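Local coordinates for glutamate receptor kainate-like protein (Pleurobrachia bachei, PDB 4ZDM), which probably serves as a glycine-activated subunit of ionotropic glutamate receptor channels, its ligand-binding domain holding glycine, at residues 6-11 with 225-230; 43-48 with 217-222; 151-156 with 162-167. All coordinates share one frame; numbering follows the deposited sequence.

Contact 1 (6-11 with 225-230); sequences NGMHLR and SPFKNL. With SO4 (sulfate ion), chain D.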
loop_
_atom_site.group_PDB
_atom_site.type_symbol
_atom_site.label_atom_id
_atom_site.label_comp_id
_atom_site.label_asym_id
_atom_site.label_seq_id
_atom_site.Cartn_x
_atom_site.Cartn_y
_atom_site.Cartn_z
ATOM N N ASN A 6 3.418 14.989 5.760
ATOM C CA ASN A 6 4.454 14.566 6.682
ATOM C C ASN A 6 5.086 13.252 6.299
ATOM O O ASN A 6 5.394 12.432 7.157
ATOM C CB ASN A 6 3.875 14.487 8.117
ATOM C CG ASN A 6 3.282 15.827 8.595
ATOM O OD1 ASN A 6 3.696 16.898 8.162
ATOM N ND2 ASN A 6 2.323 15.754 9.499
ATOM N N GLY A 7 5.303 13.038 5.002
ATOM C CA GLY A 7 5.986 11.866 4.542
ATOM C C GLY A 7 5.183 10.588 4.419
ATOM O O GLY A 7 5.696 9.467 4.322
ATOM N N MET A 8 3.877 10.737 4.382
ATOM C CA MET A 8 2.980 9.623 4.067
ATOM C C MET A 8 3.377 8.992 2.757
ATOM O O MET A 8 3.760 9.683 1.832
ATOM C CB MET A 8 1.513 10.126 3.951
ATOM C CG MET A 8 0.455 9.068 3.810
ATOM S SD MET A 8 -1.178 9.898 3.695
ATOM C CE MET A 8 -2.205 8.425 3.793
ATOM N N HIS A 9 3.188 7.686 2.656
ATOM C CA HIS A 9 3.392 6.947 1.420
ATOM C C HIS A 9 2.066 6.638 0.759
ATOM O O HIS A 9 1.204 6.016 1.430
ATOM C CB HIS A 9 4.112 5.642 1.733
ATOM C CG HIS A 9 4.494 4.920 0.509
ATOM N ND1 HIS A 9 5.484 5.376 -0.332
ATOM C CD2 HIS A 9 4.000 3.790 -0.058
ATOM C CE1 HIS A 9 5.555 4.587 -1.397
ATOM N NE2 HIS A 9 4.693 3.592 -1.226
ATOM N N LEU A 10 1.924 6.998 -0.498
ATOM C CA LEU A 10 0.729 6.711 -1.294
ATOM C C LEU A 10 1.004 5.825 -2.461
ATOM O O LEU A 10 2.064 5.929 -3.094
ATOM C CB LEU A 10 0.104 8.008 -1.801
ATOM C CG LEU A 10 -0.278 9.060 -0.779
ATOM C CD1 LEU A 10 -0.811 10.314 -1.528
ATOM C CD2 LEU A 10 -1.300 8.551 0.204
ATOM N N ARG A 11 0.083 4.927 -2.770
ATOM C CA ARG A 11 0.110 4.157 -3.997
ATOM C C ARG A 11 -0.901 4.812 -4.931
ATOM O O ARG A 11 -2.036 5.086 -4.575
ATOM C CB ARG A 11 -0.234 2.699 -3.795
ATOM C CG ARG A 11 0.882 1.865 -3.213
ATOM C CD ARG A 11 0.884 1.907 -1.700
ATOM N NE ARG A 11 1.884 0.957 -1.180
ATOM C CZ ARG A 11 2.069 0.692 0.096
ATOM N NH1 ARG A 11 1.323 1.252 1.020
ATOM N NH2 ARG A 11 3.021 -0.154 0.433
ATOM N N SER A 225 -11.642 10.807 2.468
ATOM C CA SER A 225 -10.194 10.808 2.512
ATOM C C SER A 225 -9.657 11.971 3.299
ATOM O O SER A 225 -10.027 13.119 3.017
ATOM C CB SER A 225 -9.605 10.874 1.100
ATOM O OG SER A 225 -8.187 10.951 1.194
ATOM N N PRO A 226 -8.707 11.687 4.187
ATOM C CA PRO A 226 -8.149 12.795 4.950
ATOM C C PRO A 226 -7.264 13.710 4.139
ATOM O O PRO A 226 -6.956 14.800 4.659
ATOM C CB PRO A 226 -7.379 12.079 6.066
ATOM C CG PRO A 226 -7.045 10.758 5.543
ATOM C CD PRO A 226 -8.193 10.369 4.623
ATOM N N PHE A 227 -6.824 13.321 2.946
ATOM C CA PHE A 227 -5.934 14.183 2.197
ATOM C C PHE A 227 -6.628 14.838 0.986
ATOM O O PHE A 227 -6.001 15.565 0.238
ATOM C CB PHE A 227 -4.630 13.439 1.796
ATOM C CG PHE A 227 -4.842 12.161 1.042
ATOM C CD1 PHE A 227 -5.038 12.162 -0.321
ATOM C CD2 PHE A 227 -4.828 10.968 1.697
ATOM C CE1 PHE A 227 -5.232 11.001 -1.017
ATOM C CE2 PHE A 227 -4.988 9.787 0.998
ATOM C CZ PHE A 227 -5.214 9.802 -0.345
ATOM N N LYS A 228 -7.948 14.663 0.844
ATOM C CA LYS A 228 -8.657 15.295 -0.264
ATOM C C LYS A 228 -8.527 16.823 -0.281
ATOM O O LYS A 228 -8.287 17.395 -1.335
ATOM C CB LYS A 228 -10.146 14.948 -0.276
ATOM C CG LYS A 228 -10.860 15.495 -1.519
ATOM C CD LYS A 228 -12.255 14.978 -1.627
ATOM C CE LYS A 228 -12.889 15.416 -2.920
ATOM N NZ LYS A 228 -13.107 16.890 -3.019
ATOM N N ASN A 229 -8.694 17.488 0.852
ATOM C CA ASN A 229 -8.640 18.921 0.824
ATOM C C ASN A 229 -7.279 19.446 0.386
ATOM O O ASN A 229 -7.206 20.443 -0.330
ATOM C CB ASN A 229 -9.010 19.508 2.206
ATOM C CG ASN A 229 -10.469 19.284 2.567
ATOM O OD1 ASN A 229 -11.325 19.107 1.705
ATOM N ND2 ASN A 229 -10.758 19.308 3.868
ATOM N N LEU A 230 -6.189 18.787 0.780
ATOM C CA LEU A 230 -4.859 19.206 0.367
ATOM C C LEU A 230 -4.626 18.977 -1.122
ATOM O O LEU A 230 -4.012 19.796 -1.815
ATOM C CB LEU A 230 -3.768 18.503 1.198
ATOM C CG LEU A 230 -3.683 18.948 2.669
ATOM C CD1 LEU A 230 -2.690 18.030 3.371
ATOM C CD2 LEU A 230 -3.233 20.357 2.772
HETATM S S SO4 D . 4.997 0.233 -2.948
HETATM O O1 SO4 D . 5.235 -0.310 -4.330
HETATM O O2 SO4 D . 4.038 -0.665 -2.261
HETATM O O3 SO4 D . 4.385 1.596 -3.100
HETATM O O4 SO4 D . 6.236 0.332 -2.167
#

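Contact 2 (43-48 with 217-222); sequences EIVSMM and LAFGLR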
loop_
_atom_site.group_PDB
_atom_site.type_symbol
_atom_site.label_atom_id
_atom_site.label_comp_id
_atom_site.label_asym_id
_atom_site.label_seq_id
_atom_site.Cartn_x
_atom_site.Cartn_y
_atom_site.Cartn_z
ATOM N N GLU A 43 3.817 14.609 -14.352
ATOM C CA GLU A 43 4.395 15.846 -13.869
ATOM C C GLU A 43 3.536 16.527 -12.794
ATOM O O GLU A 43 4.057 17.038 -11.780
ATOM C CB GLU A 43 4.659 16.817 -15.033
ATOM C CG GLU A 43 5.712 16.245 -15.978
ATOM C CD GLU A 43 6.333 17.291 -16.908
ATOM O OE1 GLU A 43 6.484 16.926 -18.085
ATOM O OE2 GLU A 43 6.694 18.384 -16.406
ATOM N N ILE A 44 2.214 16.480 -12.929
ATOM C CA ILE A 44 1.343 17.004 -11.882
ATOM C C ILE A 44 1.617 16.302 -10.554
ATOM O O ILE A 44 1.729 16.922 -9.499
ATOM C CB ILE A 44 -0.144 16.891 -12.260
ATOM C CG1 ILE A 44 -0.474 17.857 -13.383
ATOM C CG2 ILE A 44 -1.075 17.113 -11.050
ATOM C CD1 ILE A 44 -1.882 17.713 -13.936
ATOM N N VAL A 45 1.694 14.983 -10.590
ATOM C CA VAL A 45 1.927 14.222 -9.378
ATOM C C VAL A 45 3.297 14.533 -8.764
ATOM O O VAL A 45 3.409 14.593 -7.533
ATOM C CB VAL A 45 1.750 12.695 -9.645
ATOM C CG1 VAL A 45 2.321 11.849 -8.518
ATOM C CG2 VAL A 45 0.263 12.378 -9.874
ATOM N N SER A 46 4.332 14.653 -9.587
ATOM C CA SER A 46 5.635 15.012 -9.056
ATOM C C SER A 46 5.593 16.337 -8.314
ATOM O O SER A 46 6.106 16.437 -7.185
ATOM C CB SER A 46 6.632 15.023 -10.182
ATOM O OG SER A 46 7.891 15.447 -9.681
ATOM N N MET A 47 4.964 17.345 -8.898
ATOM C CA MET A 47 4.856 18.625 -8.225
ATOM C C MET A 47 3.993 18.539 -6.970
ATOM O O MET A 47 4.281 19.163 -5.948
ATOM C CB MET A 47 4.298 19.679 -9.192
ATOM C CG MET A 47 5.174 19.967 -10.359
ATOM S SD MET A 47 4.514 21.318 -11.377
ATOM C CE MET A 47 2.744 20.948 -11.320
ATOM N N MET A 48 2.921 17.754 -7.037
ATOM C CA MET A 48 2.052 17.586 -5.879
ATOM C C MET A 48 2.773 16.914 -4.724
ATOM O O MET A 48 2.594 17.302 -3.577
ATOM C CB MET A 48 0.815 16.780 -6.312
ATOM C CG MET A 48 -0.247 16.679 -5.268
ATOM S SD MET A 48 -1.621 15.604 -5.722
ATOM C CE MET A 48 -2.502 16.639 -6.852
ATOM N N LEU A 217 -12.520 15.958 -15.665
ATOM C CA LEU A 217 -11.432 14.992 -15.578
ATOM C C LEU A 217 -10.683 15.313 -14.310
ATOM O O LEU A 217 -10.237 16.459 -14.145
ATOM C CB LEU A 217 -10.508 15.094 -16.794
ATOM C CG LEU A 217 -11.192 14.667 -18.097
ATOM C CD1 LEU A 217 -10.428 15.224 -19.288
ATOM C CD2 LEU A 217 -11.229 13.180 -18.191
ATOM N N ALA A 218 -10.517 14.348 -13.418
ATOM C CA ALA A 218 -9.992 14.606 -12.080
ATOM C C ALA A 218 -9.247 13.413 -11.557
ATOM O O ALA A 218 -9.160 12.376 -12.222
ATOM C CB ALA A 218 -11.170 14.994 -11.166
ATOM N N PHE A 219 -8.722 13.499 -10.341
ATOM C CA PHE A 219 -8.193 12.336 -9.636
ATOM C C PHE A 219 -9.303 11.697 -8.829
ATOM O O PHE A 219 -10.277 12.348 -8.429
ATOM C CB PHE A 219 -7.019 12.724 -8.749
ATOM C CG PHE A 219 -5.751 13.162 -9.489
ATOM C CD1 PHE A 219 -5.608 13.065 -10.852
ATOM C CD2 PHE A 219 -4.684 13.624 -8.731
ATOM C CE1 PHE A 219 -4.386 13.455 -11.462
ATOM C CE2 PHE A 219 -3.476 14.003 -9.339
ATOM C CZ PHE A 219 -3.335 13.919 -10.672
ATOM N N GLY A 220 -9.167 10.398 -8.559
ATOM C CA GLY A 220 -10.121 9.621 -7.788
ATOM C C GLY A 220 -9.613 9.291 -6.395
ATOM O O GLY A 220 -8.445 8.900 -6.273
ATOM N N LEU A 221 -10.488 9.406 -5.379
ATOM C CA LEU A 221 -10.115 9.151 -3.998
ATOM C C LEU A 221 -11.225 8.399 -3.329
ATOM O O LEU A 221 -12.383 8.514 -3.749
ATOM C CB LEU A 221 -9.890 10.436 -3.181
ATOM C CG LEU A 221 -8.681 11.311 -3.577
ATOM C CD1 LEU A 221 -8.943 12.143 -4.785
ATOM C CD2 LEU A 221 -8.325 12.229 -2.405
ATOM N N ARG A 222 -10.918 7.614 -2.307
ATOM C CA ARG A 222 -11.989 7.031 -1.497
ATOM C C ARG A 222 -12.763 8.143 -0.807
ATOM O O ARG A 222 -12.233 9.198 -0.487
ATOM C CB ARG A 222 -11.425 6.030 -0.459
ATOM C CG ARG A 222 -10.934 4.742 -1.072
ATOM C CD ARG A 222 -10.446 3.777 0.007
ATOM N NE ARG A 222 -9.235 4.232 0.664
ATOM C CZ ARG A 222 -8.016 4.049 0.152
ATOM N NH1 ARG A 222 -7.855 3.406 -0.977
ATOM N NH2 ARG A 222 -6.948 4.534 0.791
#

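Contact 3 (151-156 with 162-167); sequences LLLASN and NRIAED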
loop_
_atom_site.group_PDB
_atom_site.type_symbol
_atom_site.label_atom_id
_atom_site.label_comp_id
_atom_site.label_asym_id
_atom_site.label_seq_id
_atom_site.Cartn_x
_atom_site.Cartn_y
_atom_site.Cartn_z
ATOM N N LEU A 151 -20.052 4.212 -20.046
ATOM C CA LEU A 151 -20.765 4.347 -18.771
ATOM C C LEU A 151 -21.732 5.516 -18.905
ATOM O O LEU A 151 -22.872 5.425 -18.464
ATOM C CB LEU A 151 -19.813 4.576 -17.584
ATOM C CG LEU A 151 -18.984 3.516 -16.849
ATOM C CD1 LEU A 151 -18.430 4.120 -15.488
ATOM C CD2 LEU A 151 -19.784 2.273 -16.575
ATOM N N LEU A 152 -21.274 6.653 -19.452
ATOM C CA LEU A 152 -22.153 7.803 -19.693
ATOM C C LEU A 152 -23.303 7.558 -20.595
ATOM O O LEU A 152 -24.427 7.989 -20.338
ATOM C CB LEU A 152 -21.387 8.975 -20.328
ATOM C CG LEU A 152 -20.554 9.794 -19.396
ATOM C CD1 LEU A 152 -19.889 10.913 -20.207
ATOM C CD2 LEU A 152 -21.359 10.355 -18.192
ATOM N N LEU A 153 -23.013 6.934 -21.710
ATOM C CA LEU A 153 -24.028 6.750 -22.715
ATOM C C LEU A 153 -25.067 5.761 -22.183
ATOM O O LEU A 153 -26.236 5.999 -22.347
ATOM C CB LEU A 153 -23.427 6.262 -24.019
ATOM C CG LEU A 153 -22.522 7.266 -24.711
ATOM C CD1 LEU A 153 -21.746 6.531 -25.761
ATOM C CD2 LEU A 153 -23.316 8.399 -25.327
ATOM N N ALA A 154 -24.638 4.725 -21.459
ATOM C CA ALA A 154 -25.562 3.696 -20.981
ATOM C C ALA A 154 -26.384 4.183 -19.813
ATOM O O ALA A 154 -27.488 3.663 -19.589
ATOM C CB ALA A 154 -24.804 2.445 -20.593
ATOM N N SER A 155 -25.893 5.165 -19.063
ATOM C CA SER A 155 -26.611 5.647 -17.887
ATOM C C SER A 155 -27.407 6.916 -18.178
ATOM O O SER A 155 -28.096 7.436 -17.292
ATOM C CB SER A 155 -25.639 5.886 -16.730
ATOM O OG SER A 155 -24.688 6.893 -17.018
ATOM N N ASN A 156 -27.348 7.410 -19.410
ATOM C CA ASN A 156 -27.921 8.720 -19.704
ATOM C C ASN A 156 -29.432 8.700 -19.721
ATOM O O ASN A 156 -30.044 7.668 -19.984
ATOM C CB ASN A 156 -27.397 9.263 -21.024
ATOM C CG ASN A 156 -27.635 10.765 -21.167
ATOM O OD1 ASN A 156 -28.546 11.169 -21.879
ATOM N ND2 ASN A 156 -26.839 11.596 -20.461
ATOM N N ASN A 162 -28.556 5.784 -24.900
ATOM C CA ASN A 162 -28.535 4.423 -24.386
ATOM C C ASN A 162 -28.409 3.441 -25.537
ATOM O O ASN A 162 -27.696 2.449 -25.443
ATOM C CB ASN A 162 -29.810 4.041 -23.599
ATOM C CG ASN A 162 -30.115 4.928 -22.375
ATOM O OD1 ASN A 162 -31.272 4.959 -21.921
ATOM N ND2 ASN A 162 -29.126 5.601 -21.816
ATOM N N ARG A 163 -29.126 3.724 -26.625
ATOM C CA ARG A 163 -29.138 2.829 -27.784
ATOM C C ARG A 163 -27.768 2.854 -28.478
ATOM O O ARG A 163 -27.286 1.832 -28.942
ATOM C CB ARG A 163 -30.259 3.243 -28.752
ATOM C CG ARG A 163 -30.406 2.372 -29.997
ATOM C CD ARG A 163 -31.512 1.322 -29.862
ATOM N NE ARG A 163 -31.388 0.397 -30.972
ATOM C CZ ARG A 163 -32.197 0.365 -32.034
ATOM N NH1 ARG A 163 -33.201 1.199 -32.113
ATOM N NH2 ARG A 163 -31.986 -0.492 -32.990
ATOM N N ILE A 164 -27.171 4.035 -28.564
ATOM C CA ILE A 164 -25.788 4.123 -29.063
ATOM C C ILE A 164 -24.857 3.179 -28.276
ATOM O O ILE A 164 -24.038 2.474 -28.859
ATOM C CB ILE A 164 -25.317 5.582 -29.000
ATOM C CG1 ILE A 164 -26.045 6.453 -30.025
ATOM C CG2 ILE A 164 -23.783 5.627 -29.186
ATOM C CD1 ILE A 164 -25.563 6.271 -31.453
ATOM N N ALA A 165 -24.937 3.150 -26.939
ATOM C CA ALA A 165 -24.027 2.308 -26.183
ATOM C C ALA A 165 -24.359 0.851 -26.400
ATOM O O ALA A 165 -23.462 0.020 -26.500
ATOM C CB ALA A 165 -24.093 2.655 -24.720
ATOM N N GLU A 166 -25.664 0.566 -26.434
ATOM C CA GLU A 166 -26.184 -0.793 -26.589
ATOM C C GLU A 166 -25.650 -1.440 -27.861
ATOM O O GLU A 166 -25.132 -2.543 -27.840
ATOM C CB GLU A 166 -27.728 -0.759 -26.621
ATOM C CG GLU A 166 -28.442 -2.079 -26.920
ATOM C CD GLU A 166 -29.988 -1.924 -27.127
ATOM O OE1 GLU A 166 -30.618 -0.955 -26.613
ATOM O OE2 GLU A 166 -30.571 -2.778 -27.833
ATOM N N ASP A 167 -25.754 -0.714 -28.954
ATOM C CA ASP A 167 -25.419 -1.267 -30.264
ATOM C C ASP A 167 -23.970 -1.032 -30.692
ATOM O O ASP A 167 -23.518 -1.494 -31.743
ATOM C CB ASP A 167 -26.354 -0.695 -31.302
ATOM C CG ASP A 167 -27.777 -1.248 -31.156
ATOM O OD1 ASP A 167 -27.951 -2.292 -30.508
ATOM O OD2 ASP A 167 -28.699 -0.620 -31.662
#

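Contact 1 (6-11 with 225-230)
Met8 stretches out with CG trans to the backbone N (chi1 -172°) and all later torsions extended, while chi1 of 55° sets Phe227 CG between its own N and carbonyl carbon; the two side chains meet at about a right angle. The Met8 CE methyl reaches Phe227 CE2 at 4.2 Å, and Met8 SD lies 5.2 Å from the Phe227 ring centroid, an oblique Met-aromatic contact. Leu10 runs past the ring in the opposite direction, its CD2 lying 4.0 Å from Phe227 CE2. Phe227 occupies the N-cap position of helix 228-240 and ends an ST turn, its N donating to Ser225 OG at 3.2 Å; the same hydroxyl oxygen sits over the centre of one ring face. The contact thus joins the start of this helix to strand 8-13, which pairs in parallel with strands 54-59 and 90-92. From the same strand, His9 and Arg11 hold a sulfate, probably from the crystallisation liquor. His9 NE2 donates almost straight to sulfate O3 at 2.8 Å (173°), and Arg11 NE and NH2 both reach sulfate O2 at 2.9 Å. With a leucine replacing Arg11, the sulfate would probably be held less firmly and Lys87 O of the second subunit would be left without its NH2 donor. Arg32 of the second subunit and Asn57 also bind this anion.

Contact 2 (43-48 with 217-222)
Met48 N donates to Ile44 O at 2.9 Å, the i to i+4 helical hydrogen bond that sets these two residues one turn apart, with both side chains turned toward Phe219 of the strand. Val45 adds a third group against the ring. Phe219 chi2 is -8°, which brings CD1 nearly eclipsed with its own CA and leaves CD2, CE2 and CZ leading toward the helix. Ile44 CG2 touches Phe219 CZ at 3.9 Å, and Val45 CG2 approaches the same CZ at 4.0 Å, both methyls coming in obliquely. The Met48 chain bends at its last torsion (chi3 -76°), swinging CE to 3.8 Å from Phe219 CE2 as the two side chains slide past each other in opposite directions. All contact is apolar and all four residues are buried; the segment axes, 12.3 Å apart at their closest and crossing at -56°, are bridged by Phe219, Ile44, Val45 and Met48. Met235 of helix 228-240 and Met90 and Val92 of strand 90-92 also touch the ring, while Phe219 N is hydrogen-bonded to Ser108 OG. This is helix-on-sheet packing in one lobe of the periplasmic-binding-protein-like fold, whose strand 205-221 also hydrogen-bonds through the backbone of Ala218 to Leu95 of the glycine pocket.

Contact 3 (151-156 with 162-167)
Asn162 ties together a helix-loop-helix, its side chain reaching from helix 159-167 back to the C-terminal end of helix 148-155. The segment axes approach to 7.4 Å at 123° between their directions. From Asn162 CB, which passes 4.3 Å from Leu153 O, the chain leads to CG, 3.6 Å from Asn156 O. At the tip OD1 merely approaches Asn156 O (3.5 Å), and the amide nitrogen does the bonding: ND2 donates to Leu153 O at 3.0 Å and to Asn156 O at 2.9 Å, so its two hydrogens serve two carbonyls. The first acceptor lies in the amide plane and receives ND2 in its own carbonyl plane; the second receives it 26° out of the carbonyl plane. Two bonds on one nitrogen fix the rotation of the amide and occupy backbone oxygens where the first helix runs out. Asn156 OD1 turns instead to Asn158 N. Next to this polar junction the helices pack through apolar side chains. Leu153 also leans on Tyr161 and on Phe212 of strand 205-221, and Ile164 on Leu134. Leu153 CD1 meets Ile164 CG2 at 4.1 Å, whereas Ala165 brings its CB within 3.7 Å of Leu153 CB.

Contacts 1 and 2 are neighbours, with centres about 11 Å apart, joined by Phe227 CE1 packing on Leu221 CD2 at 3.6 Å. Strand 205-221 is followed in the chain by helix 228-240 after a short loop, so one chain turn supplies a segment to each. Contact 3 lies across the chain's centre from contact 2, their centres about 28 Å apart, consistent with the opposite lobe of the bilobed fold; its centre is about 35 Å from that of contact 1. Glycine is bound between: the side chain of Phe219 is about 10 Å from it and that of Leu153 about 12 Å, and helix 148-155 begins at the pocket residue Asn148. Only contact 1 reaches the second subunit.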